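Local atomic coordinates of endo-beta-1,2-glucanase (Talaromyces funiculosus, PDB entry 6IMV), a protein that hydrolyses internal beta-1,2-glucosidic linkages of beta-1,2-glucans as an endo-acting fungal glycoside hydrolase. Residues S78-E83 and G167-A172; S118-K123 and K193-W198; L128-N131 and G136-G139; G138-W143 and K203-H208; W143-S146 and L151-T154. All blocks are in the same frame, centred on the assembly; numbering follows the deposited sequence.

Contact 1. Residues S78-E83 and G167-A172; sequences SAASKE and GELLWA
Two helices of the (alpha/alpha)6 barrel meet beside the sugar pocket, where Ala80 and Ser81, in the first turn of helix 80-94, lie against Leu169 and Glu168 on helix 163-182. The backbones come close, with the CA atoms of Ala80 and Leu169 5.5 Å apart, and the small side chain of Ala80 suits so close an approach. Leu169 grips the turn with its fork: methyl CD2 rests on Ala80 CB at 3.7 Å, while CD1 reaches along the helix to Glu83 CB at 3.8 Å. Its CG stands anti to the backbone N (chi1 176°), which brings both branches over the neighbouring helix, and Leu169 CB closes on Ala80 O at 3.5 Å. Glu83 offers only the base of its chain here. Bent at chi2 (-70°), it carries its carboxylate off to Lys123, Tyr127 and Ser58, so a charged residue can supply an apolar surface at the interface.

On the pocket side the chemistry changes. Glu168 stretches beyond CG and places OE1 against CA and CB of Ser81, 3.1 Å from CB. Ser81 OG is turned to other partners: it accepts a bond from Lys82 NZ at 3.0 Å and is also bonded to Asp165, while the lysine makes a salt bridge to Asp434. Ala79 stands at the N-cap position, and its carbonyl accepts the N-H of Glu83 in the first turn. Such an apolar helix seam, with polar residues on the side facing the bound glucose, is in keeping with the substrate cleft of an (alpha/alpha)6-barrel glycoside hydrolase.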
# COMPACT_ATOMS: atom_id res chain seq x y z
N SER A 78 -10.10 3.79 9.66
CA SER A 78 -8.90 3.33 8.98
C SER A 78 -8.83 1.81 9.12
O SER A 78 -9.81 1.17 9.50
CB SER A 78 -7.65 4.04 9.48
OG SER A 78 -6.54 3.84 8.61
N ALA A 79 -7.67 1.24 8.77
CA ALA A 79 -7.48 -0.20 8.77
C ALA A 79 -5.98 -0.49 8.80
O ALA A 79 -5.17 0.42 8.62
CB ALA A 79 -8.14 -0.80 7.55
N ALA A 80 -5.64 -1.77 9.02
CA ALA A 80 -4.26 -2.22 9.18
C ALA A 80 -3.44 -1.97 7.90
O ALA A 80 -2.23 -1.82 7.96
CB ALA A 80 -4.23 -3.67 9.60
N SER A 81 -4.13 -1.88 6.76
CA SER A 81 -3.53 -1.58 5.46
C SER A 81 -2.94 -0.16 5.43
O SER A 81 -1.82 0.04 4.93
CB SER A 81 -4.56 -1.78 4.37
OG SER A 81 -5.82 -1.25 4.77
N LYS A 82 -3.66 0.83 5.98
CA LYS A 82 -3.15 2.21 6.05
C LYS A 82 -2.08 2.31 7.15
O LYS A 82 -1.07 2.98 6.99
CB LYS A 82 -4.28 3.22 6.30
CG LYS A 82 -5.39 3.20 5.26
CD LYS A 82 -6.54 2.28 5.60
CE LYS A 82 -7.41 1.96 4.40
NZ LYS A 82 -6.64 1.27 3.33
N GLU A 83 -2.30 1.60 8.25
CA GLU A 83 -1.29 1.46 9.30
C GLU A 83 0.05 0.99 8.71
O GLU A 83 1.08 1.48 9.10
CB GLU A 83 -1.77 0.48 10.37
CG GLU A 83 -2.93 0.99 11.19
CD GLU A 83 -2.60 2.12 12.14
OE1 GLU A 83 -1.83 1.88 13.10
OE2 GLU A 83 -3.11 3.24 11.92
N GLY A 167 -1.85 -8.78 7.14
CA GLY A 167 -0.61 -9.25 6.52
C GLY A 167 0.33 -8.10 6.20
O GLY A 167 1.54 -8.16 6.46
N GLU A 168 -0.25 -7.03 5.65
CA GLU A 168 0.50 -5.82 5.29
C GLU A 168 1.11 -5.18 6.54
O GLU A 168 2.29 -4.84 6.54
CB GLU A 168 -0.40 -4.84 4.53
CG GLU A 168 -0.84 -5.37 3.18
CD GLU A 168 -1.89 -4.55 2.45
OE1 GLU A 168 -2.60 -3.78 3.12
OE2 GLU A 168 -2.00 -4.68 1.23
N LEU A 169 0.31 -5.03 7.60
CA LEU A 169 0.76 -4.38 8.83
C LEU A 169 1.91 -5.18 9.47
O LEU A 169 2.88 -4.59 9.96
CB LEU A 169 -0.42 -4.24 9.79
CG LEU A 169 -0.09 -3.67 11.18
CD1 LEU A 169 0.65 -2.35 11.09
CD2 LEU A 169 -1.36 -3.51 11.99
N LEU A 170 1.78 -6.50 9.51
CA LEU A 170 2.70 -7.33 10.28
C LEU A 170 4.13 -7.24 9.73
O LEU A 170 5.08 -7.08 10.50
CB LEU A 170 2.18 -8.77 10.32
CG LEU A 170 1.00 -8.97 11.25
CD1 LEU A 170 0.29 -10.28 10.97
CD2 LEU A 170 1.45 -8.89 12.70
N TRP A 171 4.28 -7.30 8.40
CA TRP A 171 5.63 -7.20 7.80
C TRP A 171 6.15 -5.76 7.90
O TRP A 171 7.35 -5.55 7.96
CB TRP A 171 5.64 -7.74 6.36
CG TRP A 171 5.48 -9.23 6.32
CD1 TRP A 171 4.36 -9.92 5.94
CD2 TRP A 171 6.45 -10.23 6.70
NE1 TRP A 171 4.57 -11.26 6.06
CE2 TRP A 171 5.84 -11.49 6.52
CE3 TRP A 171 7.76 -10.18 7.17
CZ2 TRP A 171 6.50 -12.68 6.79
CZ3 TRP A 171 8.42 -11.36 7.46
CH2 TRP A 171 7.80 -12.59 7.25
N ALA A 172 5.25 -4.77 7.96
CA ALA A 172 5.67 -3.38 8.15
C ALA A 172 6.27 -3.22 9.56
O ALA A 172 7.32 -2.60 9.73
CB ALA A 172 4.53 -2.42 7.91

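Contact 2. Residues S118-K123 and K193-W198; sequences SIMDTK and KKWQTW
Trp195 drives its indole across from helix 186-210 onto Met120 and Lys123 of helix 112-133, a helix-helix packing of the (alpha/alpha)6 barrel that includes a Met-aromatic contact. The ring is held in two ways. At its edge, NE1 donates to Met120 O at 3.0 Å; the bond is bent (140° at the hydrogen), and the indole nitrogen stands above the carbonyl plane. Over one face lies Met120 CE, 3.8 Å from the centroid of the five-membered ring, a CH-pi contact. The methionine reaches that position because its chain folds at both chi2 (-66°) and chi3 (-79°), leaving SD oblique to the six-membered ring, 5.0 Å from its centroid. A flexible thioether suits such a place, as it can curl over a flat partner.

Lys123 adds its aliphatic chain, with CD 3.8 Å from Trp195 CH2, and sends its ammonium group onward to Gln86 and the carbonyl of Gly56, among others. Farther out, Val87 and Tyr90 of helix 80-94 and Phe176 of helix 163-182 pack on Met120, while Tyr127 meets Trp195 edge-to-face. Within helix 186-210 itself, Trp195 CZ3 stands 3.8 Å above the ring plane of Trp198, toward the rim of that ring.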
# COMPACT_ATOMS: atom_id res chain seq x y z
N SER A 118 8.13 8.57 18.73
CA SER A 118 7.08 9.09 19.60
C SER A 118 5.69 8.60 19.16
O SER A 118 4.90 8.13 20.00
CB SER A 118 7.14 10.58 19.64
OG SER A 118 6.01 11.08 20.31
N ILE A 119 5.40 8.69 17.86
CA ILE A 119 4.08 8.31 17.35
C ILE A 119 3.91 6.79 17.50
O ILE A 119 2.84 6.31 17.88
CB ILE A 119 3.86 8.80 15.91
CG1 ILE A 119 3.85 10.33 15.82
CG2 ILE A 119 2.59 8.20 15.34
CD1 ILE A 119 4.04 10.88 14.43
N MET A 120 4.97 6.02 17.23
CA MET A 120 4.88 4.55 17.29
C MET A 120 4.70 4.08 18.74
O MET A 120 4.07 3.05 18.97
CB MET A 120 6.12 3.90 16.68
CG MET A 120 6.11 3.91 15.16
SD MET A 120 4.78 2.88 14.49
CE MET A 120 5.47 1.24 14.67
N ASP A 121 5.21 4.86 19.70
CA ASP A 121 5.02 4.58 21.11
C ASP A 121 3.55 4.80 21.48
O ASP A 121 2.90 3.92 22.04
CB ASP A 121 5.96 5.43 21.97
CG ASP A 121 5.91 5.06 23.44
OD1 ASP A 121 4.81 4.93 23.96
OD2 ASP A 121 6.98 4.86 24.04
N THR A 122 3.02 5.97 21.13
CA THR A 122 1.61 6.30 21.35
C THR A 122 0.72 5.25 20.67
O THR A 122 -0.24 4.77 21.26
CB THR A 122 1.27 7.71 20.85
OG1 THR A 122 2.19 8.61 21.45
CG2 THR A 122 -0.14 8.14 21.17
N LYS A 123 1.06 4.91 19.42
CA LYS A 123 0.28 3.96 18.60
C LYS A 123 0.19 2.61 19.31
O LYS A 123 -0.91 2.06 19.41
CB LYS A 123 0.88 3.79 17.21
CG LYS A 123 0.20 2.76 16.31
CD LYS A 123 0.95 2.48 15.02
CE LYS A 123 1.00 3.66 14.07
NZ LYS A 123 -0.34 4.14 13.70
N LYS A 193 11.27 -3.61 21.07
CA LYS A 193 11.02 -4.86 21.80
C LYS A 193 9.55 -4.94 22.23
O LYS A 193 8.98 -6.02 22.25
CB LYS A 193 11.98 -5.00 22.98
CG LYS A 193 13.38 -5.45 22.57
CD LYS A 193 14.40 -5.31 23.68
CE LYS A 193 15.77 -5.83 23.27
NZ LYS A 193 16.65 -6.03 24.44
N LYS A 194 8.94 -3.79 22.55
CA LYS A 194 7.51 -3.74 22.87
C LYS A 194 6.69 -4.07 21.62
O LYS A 194 5.70 -4.79 21.71
CB LYS A 194 7.15 -2.37 23.44
CG LYS A 194 7.82 -2.00 24.75
CD LYS A 194 7.58 -0.56 25.14
CE LYS A 194 8.41 -0.11 26.31
NZ LYS A 194 8.01 1.24 26.75
N TRP A 195 7.11 -3.55 20.46
CA TRP A 195 6.47 -3.87 19.19
C TRP A 195 6.68 -5.35 18.85
O TRP A 195 5.76 -5.98 18.30
CB TRP A 195 6.93 -2.94 18.06
CG TRP A 195 6.11 -1.70 17.98
CD1 TRP A 195 6.46 -0.46 18.43
CD2 TRP A 195 4.76 -1.58 17.50
NE1 TRP A 195 5.43 0.43 18.25
CE2 TRP A 195 4.37 -0.23 17.68
CE3 TRP A 195 3.83 -2.47 16.95
CZ2 TRP A 195 3.11 0.25 17.31
CZ3 TRP A 195 2.59 -1.99 16.58
CH2 TRP A 195 2.24 -0.65 16.75
N GLN A 196 7.85 -5.90 19.19
CA GLN A 196 8.14 -7.32 18.95
C GLN A 196 7.13 -8.18 19.74
O GLN A 196 6.60 -9.16 19.22
CB GLN A 196 9.61 -7.64 19.29
CG GLN A 196 10.00 -9.11 19.08
CD GLN A 196 10.34 -9.46 17.65
OE1 GLN A 196 11.17 -8.82 17.00
NE2 GLN A 196 9.73 -10.53 17.15
N THR A 197 6.84 -7.78 20.98
CA THR A 197 5.86 -8.46 21.84
C THR A 197 4.48 -8.46 21.17
O THR A 197 3.80 -9.49 21.15
CB THR A 197 5.84 -7.84 23.23
OG1 THR A 197 7.15 -8.03 23.74
CG2 THR A 197 4.83 -8.47 24.17
N TRP A 198 4.05 -7.29 20.67
CA TRP A 198 2.76 -7.18 19.99
C TRP A 198 2.75 -8.13 18.78
O TRP A 198 1.84 -8.92 18.61
CB TRP A 198 2.45 -5.72 19.58
CG TRP A 198 1.20 -5.63 18.75
CD1 TRP A 198 -0.08 -5.53 19.21
CD2 TRP A 198 1.11 -5.71 17.32
NE1 TRP A 198 -0.96 -5.56 18.16
CE2 TRP A 198 -0.26 -5.66 16.99
CE3 TRP A 198 2.05 -5.84 16.28
CZ2 TRP A 198 -0.71 -5.71 15.67
CZ3 TRP A 198 1.60 -5.88 14.98
CH2 TRP A 198 0.24 -5.83 14.68

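Contact 3. Residues L128-N131 and G136-G139; sequences LRFN and GFGG. With NAG (2-acetamido-2-deoxy-beta-D-glucopyranose), chain F.
Phe130, Phe137 and Asn131 carry this contact between the last part of helix 112-133 and the loop that follows it. Phe130 and Phe137 lean together obliquely, their planes 32° apart and the centroids separated by 5.5 Å. The nearest atoms are Phe130 CZ and Phe137 CD2 at 3.6 Å. Phe130 has CG anti to the backbone N (chi1 180°), which swings the ring off the helix toward the loop, where Pro142, Leu151 and Pro153 also pack on it. With Phe130 cut back to an alanine, Phe137 would probably lose its ring partner and a gap open toward Pro142, Leu151 and Pro153.

Asn131 makes the polar half. Its OD1 is 3.8 Å from Gly139 N, and a water fills the span, donating to Asn131 OD1 at 2.8 Å and accepting from Gly139 N at 3.1 Å. Glycine fits there because at phi 93° with psi near 0° a beta carbon would collide with the preceding carbonyl oxygen. The other branch of the amide, Asn131 ND2, is covalently joined to C1 of N-acetylglucosamine at 1.4 Å, and Leu128 CD2 lies 3.8 Å from O7 of this sugar. With Thr133 two residues on, the arrangement is that of an Asn-X-Thr N-glycosylation site, here close to a helix end.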
# COMPACT_ATOMS: atom_id res chain seq x y z
N LEU A 128 -2.73 -1.80 22.25
CA LEU A 128 -2.81 -2.66 23.43
C LEU A 128 -4.13 -2.44 24.19
O LEU A 128 -4.71 -3.41 24.68
CB LEU A 128 -1.59 -2.42 24.33
CG LEU A 128 -0.23 -2.86 23.77
CD1 LEU A 128 0.86 -2.79 24.83
CD2 LEU A 128 -0.27 -4.26 23.18
N ARG A 129 -4.61 -1.20 24.26
CA ARG A 129 -5.93 -0.88 24.84
C ARG A 129 -7.04 -1.56 24.02
O ARG A 129 -8.02 -2.07 24.57
CB ARG A 129 -6.18 0.63 24.91
CG ARG A 129 -5.31 1.38 25.91
CD ARG A 129 -5.83 2.79 26.19
NE ARG A 129 -6.03 3.61 24.99
CZ ARG A 129 -5.08 4.29 24.35
NH1 ARG A 129 -3.82 4.25 24.78
NH2 ARG A 129 -5.38 5.02 23.29
N PHE A 130 -6.88 -1.56 22.69
CA PHE A 130 -7.84 -2.21 21.80
C PHE A 130 -7.87 -3.72 22.06
O PHE A 130 -8.94 -4.32 22.10
CB PHE A 130 -7.50 -1.94 20.33
CG PHE A 130 -8.47 -2.60 19.38
CD1 PHE A 130 -9.73 -2.07 19.18
CD2 PHE A 130 -8.14 -3.78 18.72
CE1 PHE A 130 -10.63 -2.69 18.32
CE2 PHE A 130 -9.04 -4.39 17.86
CZ PHE A 130 -10.28 -3.84 17.66
N ASN A 131 -6.69 -4.33 22.18
CA ASN A 131 -6.58 -5.76 22.42
C ASN A 131 -7.27 -6.13 23.74
O ASN A 131 -7.95 -7.15 23.83
CB ASN A 131 -5.12 -6.20 22.43
CG ASN A 131 -4.94 -7.66 22.78
OD1 ASN A 131 -5.51 -8.53 22.13
ND2 ASN A 131 -4.14 -7.91 23.80
N GLY A 136 -10.99 -10.82 21.36
CA GLY A 136 -11.44 -11.77 20.34
C GLY A 136 -10.74 -11.61 18.99
O GLY A 136 -10.72 -12.54 18.18
N PHE A 137 -10.18 -10.42 18.73
CA PHE A 137 -9.45 -10.15 17.48
C PHE A 137 -8.06 -10.80 17.50
O PHE A 137 -7.39 -10.81 16.47
CB PHE A 137 -9.34 -8.64 17.23
CG PHE A 137 -10.63 -8.04 16.73
CD1 PHE A 137 -11.07 -8.31 15.44
CD2 PHE A 137 -11.44 -7.29 17.56
CE1 PHE A 137 -12.27 -7.80 14.98
CE2 PHE A 137 -12.65 -6.79 17.10
CZ PHE A 137 -13.06 -7.04 15.81
N GLY A 138 -7.63 -11.32 18.66
CA GLY A 138 -6.36 -12.05 18.80
C GLY A 138 -5.14 -11.22 18.42
O GLY A 138 -4.15 -11.77 17.98
N GLY A 139 -5.22 -9.89 18.60
CA GLY A 139 -4.11 -8.97 18.38
C GLY A 139 -4.06 -8.38 16.98
O GLY A 139 -3.18 -7.57 16.66
C1 NAG F . -3.89 -9.24 24.25
C2 NAG F . -2.51 -9.36 24.86
C3 NAG F . -2.33 -10.77 25.41
C4 NAG F . -3.45 -11.14 26.37
C5 NAG F . -4.77 -10.90 25.66
C6 NAG F . -5.99 -11.24 26.51
C7 NAG F . -0.53 -8.23 23.98
C8 NAG F . 0.36 -8.11 22.79
N2 NAG F . -1.53 -9.07 23.85
O3 NAG F . -1.06 -10.84 26.05
O4 NAG F . -3.35 -12.52 26.74
O5 NAG F . -4.81 -9.53 25.28
O6 NAG F . -6.33 -10.06 27.25
O7 NAG F . -0.32 -7.60 25.00
O HOH W 1 -7.43 -8.28 20.13

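Contact 4. Residues G138-W143 and K203-H208; sequences GGFLPW and KTTAAH. With BGC (beta-D-glucopyranose), chain D.
Gly138 and Thr205 form the tight end of this contact. The hydroxyl Thr205 OG1 donates to Gly138 O at 2.7 Å, arriving in the carbonyl plane on a lone pair, with a C=O...O angle of 136°; it also has a weak hydrogen bond to Thr202 O in its own helix. The threonine OG1 sits between its own backbone N and carbonyl carbon (chi1 61°), which aims it at the loop, while CG2 lies along Gly138. The absence of a side chain at Gly138 matters: a beta carbon would fall about 3.1 Å from Thr205 CB, and phi is positive at this residue. A valine in place of Thr205 would lack the hydroxyl, and the carbonyl of Gly138 would probably lose its tie to the helix, leaving the turn freer to shift.

Phe140 continues the close packing. Its CE2 comes to 3.3 Å from Thr205 OG1, and its CZ, at the ring edge, meets Ala206 CA at 3.8 Å, where a small residue lets the ring press near the backbone. Helix 186-210, kinked here, thus holds the loop that enters strand 144-145 of the (alpha/alpha)6-barrel enzyme. Leu170 and Phe254 also touch Phe140, and Phe210 meets it edge-to-face.

The outer side of the helix is looser. Thr204 and His208 are exposed, and Lys203 turns away to a salt bridge with Asp200 and a cation-pi contact with Phe261. At its far end the loop leaves the helix and reaches the pocket: Trp143 NE1 donates an almost straight bond (176°) to O4 of beta-D-glucopyranose at 2.9 Å, close to the indole plane.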
# COMPACT_ATOMS: atom_id res chain seq x y z
N GLY A 138 -7.63 -11.32 18.66
CA GLY A 138 -6.36 -12.05 18.80
C GLY A 138 -5.14 -11.22 18.42
O GLY A 138 -4.15 -11.77 17.98
N GLY A 139 -5.22 -9.89 18.60
CA GLY A 139 -4.11 -8.97 18.38
C GLY A 139 -4.06 -8.38 16.98
O GLY A 139 -3.18 -7.57 16.66
N PHE A 140 -5.02 -8.77 16.13
CA PHE A 140 -5.22 -8.24 14.80
C PHE A 140 -6.19 -7.06 14.87
O PHE A 140 -6.86 -6.87 15.89
CB PHE A 140 -5.76 -9.33 13.88
CG PHE A 140 -4.84 -10.51 13.71
CD1 PHE A 140 -3.76 -10.44 12.84
CD2 PHE A 140 -5.04 -11.69 14.41
CE1 PHE A 140 -2.91 -11.52 12.67
CE2 PHE A 140 -4.19 -12.77 14.24
CZ PHE A 140 -3.13 -12.69 13.37
N LEU A 141 -6.25 -6.29 13.78
CA LEU A 141 -7.11 -5.11 13.72
C LEU A 141 -8.18 -5.29 12.64
O LEU A 141 -7.86 -5.63 11.50
CB LEU A 141 -6.28 -3.87 13.41
CG LEU A 141 -5.19 -3.50 14.42
CD1 LEU A 141 -4.43 -2.28 13.95
CD2 LEU A 141 -5.78 -3.26 15.81
N PRO A 142 -9.45 -5.00 12.95
CA PRO A 142 -10.50 -4.86 11.94
C PRO A 142 -10.36 -3.47 11.31
O PRO A 142 -9.45 -2.75 11.66
CB PRO A 142 -11.77 -4.96 12.79
CG PRO A 142 -11.39 -4.23 14.05
CD PRO A 142 -9.94 -4.63 14.29
N TRP A 143 -11.28 -3.10 10.42
CA TRP A 143 -11.50 -1.68 10.14
C TRP A 143 -12.01 -1.02 11.43
O TRP A 143 -12.86 -1.59 12.11
CB TRP A 143 -12.49 -1.49 8.98
CG TRP A 143 -11.91 -1.80 7.64
CD1 TRP A 143 -11.60 -3.04 7.14
CD2 TRP A 143 -11.57 -0.86 6.60
NE1 TRP A 143 -11.11 -2.93 5.87
CE2 TRP A 143 -11.07 -1.61 5.52
CE3 TRP A 143 -11.65 0.53 6.48
CZ2 TRP A 143 -10.63 -1.00 4.34
CZ3 TRP A 143 -11.23 1.13 5.31
CH2 TRP A 143 -10.72 0.37 4.26
N LYS A 203 1.39 -14.26 16.16
CA LYS A 203 1.90 -15.56 15.69
C LYS A 203 1.14 -16.70 16.38
O LYS A 203 0.83 -17.73 15.74
CB LYS A 203 3.41 -15.68 15.94
CG LYS A 203 4.28 -14.59 15.33
CD LYS A 203 5.76 -14.79 15.62
CE LYS A 203 6.65 -13.81 14.90
NZ LYS A 203 7.97 -13.71 15.56
N THR A 204 0.80 -16.49 17.66
CA THR A 204 0.13 -17.49 18.49
C THR A 204 -1.36 -17.63 18.14
O THR A 204 -1.94 -18.68 18.41
CB THR A 204 0.30 -17.19 19.99
OG1 THR A 204 -0.52 -16.08 20.36
CG2 THR A 204 1.75 -16.91 20.37
N THR A 205 -1.98 -16.61 17.54
CA THR A 205 -3.42 -16.63 17.25
C THR A 205 -3.73 -16.81 15.75
O THR A 205 -4.87 -17.11 15.41
CB THR A 205 -4.10 -15.36 17.80
OG1 THR A 205 -3.51 -14.24 17.14
CG2 THR A 205 -3.96 -15.23 19.30
N ALA A 206 -2.73 -16.63 14.87
CA ALA A 206 -2.96 -16.49 13.41
C ALA A 206 -3.68 -17.71 12.82
O ALA A 206 -4.67 -17.56 12.13
CB ALA A 206 -1.66 -16.24 12.70
N ALA A 207 -3.14 -18.91 13.06
CA ALA A 207 -3.70 -20.14 12.49
C ALA A 207 -5.13 -20.38 13.04
O ALA A 207 -6.06 -20.70 12.28
CB ALA A 207 -2.78 -21.31 12.78
N HIS A 208 -5.31 -20.22 14.36
CA HIS A 208 -6.61 -20.47 15.01
C HIS A 208 -7.68 -19.54 14.42
O HIS A 208 -8.81 -19.95 14.22
CB HIS A 208 -6.49 -20.32 16.54
CG HIS A 208 -7.72 -20.77 17.27
ND1 HIS A 208 -8.14 -22.08 17.27
CD2 HIS A 208 -8.62 -20.07 17.99
CE1 HIS A 208 -9.26 -22.18 17.97
NE2 HIS A 208 -9.56 -20.96 18.43
C2 BGC D . -9.27 -4.79 0.71
C3 BGC D . -9.14 -4.71 2.22
C4 BGC D . -10.40 -5.26 2.89
C5 BGC D . -10.64 -6.68 2.38
C6 BGC D . -11.87 -7.37 2.93
C1 BGC D . -9.61 -6.21 0.30
O2 BGC D . -8.04 -4.47 0.09
O3 BGC D . -8.94 -3.37 2.65
O4 BGC D . -10.23 -5.26 4.30
O5 BGC D . -10.77 -6.68 0.97
O6 BGC D . -13.01 -6.60 2.58

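Contact 5. Residues W143-S146 and L151-T154; sequences WFTS and LTPT. With BGC (beta-D-glucopyranose), chain D.
Thr152 O accepts the N-H of Thr145 at 2.8 Å, nearly along the C=O axis and almost straight (167°), and also receives a CA-H...O contact from Phe144, whose CA lies 3.2 Å from Thr152 O. One step along, Trp143 O takes the N-H of Thr154 at 3.0 Å, with the nitrogen above the carbonyl plane, and Pro153 CA approaches this oxygen at 3.5 Å. These bonds define an antiparallel beta hairpin of strands 144-145 and 152-153. Thr145 and Thr152 are its hydrogen-bonded pair; Phe144 and Pro153 are non-hydrogen-bonded, so proline, which has no N-H, costs the ladder nothing.

Thr145 and Thr152 share one face, with Thr145 CB 3.6 Å from Thr152 OG1, and the beta-branched residues suit the extended backbone. Thr154 CG2 packs on Phe144 C at 3.6 Å and nears Thr145 OG1. The side chains of Phe144 and Pro153 diverge. Phe144 CG lies between its backbone N and carbonyl carbon (chi1 52°), where the ring meets the fork of Leu151: CD2 touches Phe144 CD1 at 3.7 Å, while CD1 stands over the ring face toward its rim. Leu151 CD2 also lies 3.5 Å from Thr145 O.

Strand 71-78 extends the sheet beyond Phe144, and Ser146 binds the carbonyl of Ser58 through OG. The Thr154 N-H bond ties the main chain of the glucose-binding Trp143, at the hairpin's end, to the second strand, consistent with a fixed position for its backbone.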
# COMPACT_ATOMS: atom_id res chain seq x y z
N TRP A 143 -11.28 -3.10 10.42
CA TRP A 143 -11.50 -1.68 10.14
C TRP A 143 -12.01 -1.02 11.43
O TRP A 143 -12.86 -1.59 12.11
CB TRP A 143 -12.49 -1.49 8.98
CG TRP A 143 -11.91 -1.80 7.64
CD1 TRP A 143 -11.60 -3.04 7.14
CD2 TRP A 143 -11.57 -0.86 6.60
NE1 TRP A 143 -11.11 -2.93 5.87
CE2 TRP A 143 -11.07 -1.61 5.52
CE3 TRP A 143 -11.65 0.53 6.48
CZ2 TRP A 143 -10.63 -1.00 4.34
CZ3 TRP A 143 -11.23 1.13 5.31
CH2 TRP A 143 -10.72 0.37 4.26
N PHE A 144 -11.45 0.13 11.77
CA PHE A 144 -11.64 0.75 13.08
C PHE A 144 -11.92 2.24 12.93
O PHE A 144 -11.55 2.87 11.94
CB PHE A 144 -10.41 0.54 13.97
CG PHE A 144 -9.10 0.94 13.36
CD1 PHE A 144 -8.70 2.28 13.32
CD2 PHE A 144 -8.24 -0.01 12.84
CE1 PHE A 144 -7.49 2.64 12.76
CE2 PHE A 144 -7.02 0.36 12.29
CZ PHE A 144 -6.65 1.68 12.25
N THR A 145 -12.57 2.79 13.96
CA THR A 145 -12.80 4.21 14.14
C THR A 145 -11.68 4.74 15.04
O THR A 145 -11.50 4.24 16.13
CB THR A 145 -14.19 4.46 14.74
OG1 THR A 145 -15.17 3.91 13.86
CG2 THR A 145 -14.47 5.92 15.00
N SER A 146 -10.94 5.74 14.55
CA SER A 146 -9.74 6.24 15.24
C SER A 146 -9.91 7.69 15.73
O SER A 146 -8.96 8.28 16.25
CB SER A 146 -8.53 6.09 14.35
OG SER A 146 -8.82 6.52 13.03
N LEU A 151 -9.75 2.98 20.16
CA LEU A 151 -10.28 2.35 18.96
C LEU A 151 -11.57 1.58 19.28
O LEU A 151 -11.68 0.93 20.33
CB LEU A 151 -9.26 1.38 18.37
CG LEU A 151 -7.97 1.99 17.82
CD1 LEU A 151 -7.11 0.92 17.17
CD2 LEU A 151 -8.27 3.12 16.85
N THR A 152 -12.50 1.65 18.33
CA THR A 152 -13.62 0.74 18.21
C THR A 152 -13.63 0.18 16.79
O THR A 152 -13.20 0.86 15.85
CB THR A 152 -14.95 1.44 18.53
OG1 THR A 152 -15.12 2.53 17.64
CG2 THR A 152 -15.00 1.94 19.96
N PRO A 153 -14.14 -1.04 16.56
CA PRO A 153 -14.42 -1.48 15.20
C PRO A 153 -15.43 -0.51 14.57
O PRO A 153 -16.28 0.04 15.27
CB PRO A 153 -15.02 -2.89 15.37
CG PRO A 153 -14.62 -3.32 16.78
CD PRO A 153 -14.51 -2.04 17.58
N THR A 154 -15.34 -0.30 13.25
CA THR A 154 -16.44 0.36 12.56
C THR A 154 -17.65 -0.59 12.66
O THR A 154 -17.47 -1.77 12.93
CB THR A 154 -16.11 0.69 11.10
OG1 THR A 154 -15.97 -0.53 10.37
CG2 THR A 154 -14.87 1.53 10.96
C2 BGC D . -9.27 -4.79 0.71
C3 BGC D . -9.14 -4.71 2.22
C4 BGC D . -10.40 -5.26 2.89
C5 BGC D . -10.64 -6.68 2.38
C6 BGC D . -11.87 -7.37 2.93
C1 BGC D . -9.61 -6.21 0.30
O2 BGC D . -8.04 -4.47 0.09
O3 BGC D . -8.94 -3.37 2.65
O4 BGC D . -10.23 -5.26 4.30
O5 BGC D . -10.77 -6.68 0.97
O6 BGC D . -13.01 -6.60 2.58

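Contact 1 lies deepest, about 8 Å from the centre of the chain; the centres of contacts 2 to 5 lie between about 19 and 23 Å from it. Contacts 1 to 4 touch through buried residues, while contact 5 has partly exposed threonines. Contacts 1 and 2 pair helices and are joined by the salt bridge of Glu83 OE1 with Lys123 NZ at 2.8 Å. Helix 112-133 serves contacts 2 and 3, helix 186-210 contacts 2 and 4. Contacts 3 and 4 share Gly138 and Gly139, and 4 and 5 share Trp143. The chemistry follows place: an apolar helix seam bordered by pocket residues in contact 1, indole and thioether in contact 2, water and glycan in contact 3, a hydroxyl clasp in contact 4, and a backbone ladder in contact 5.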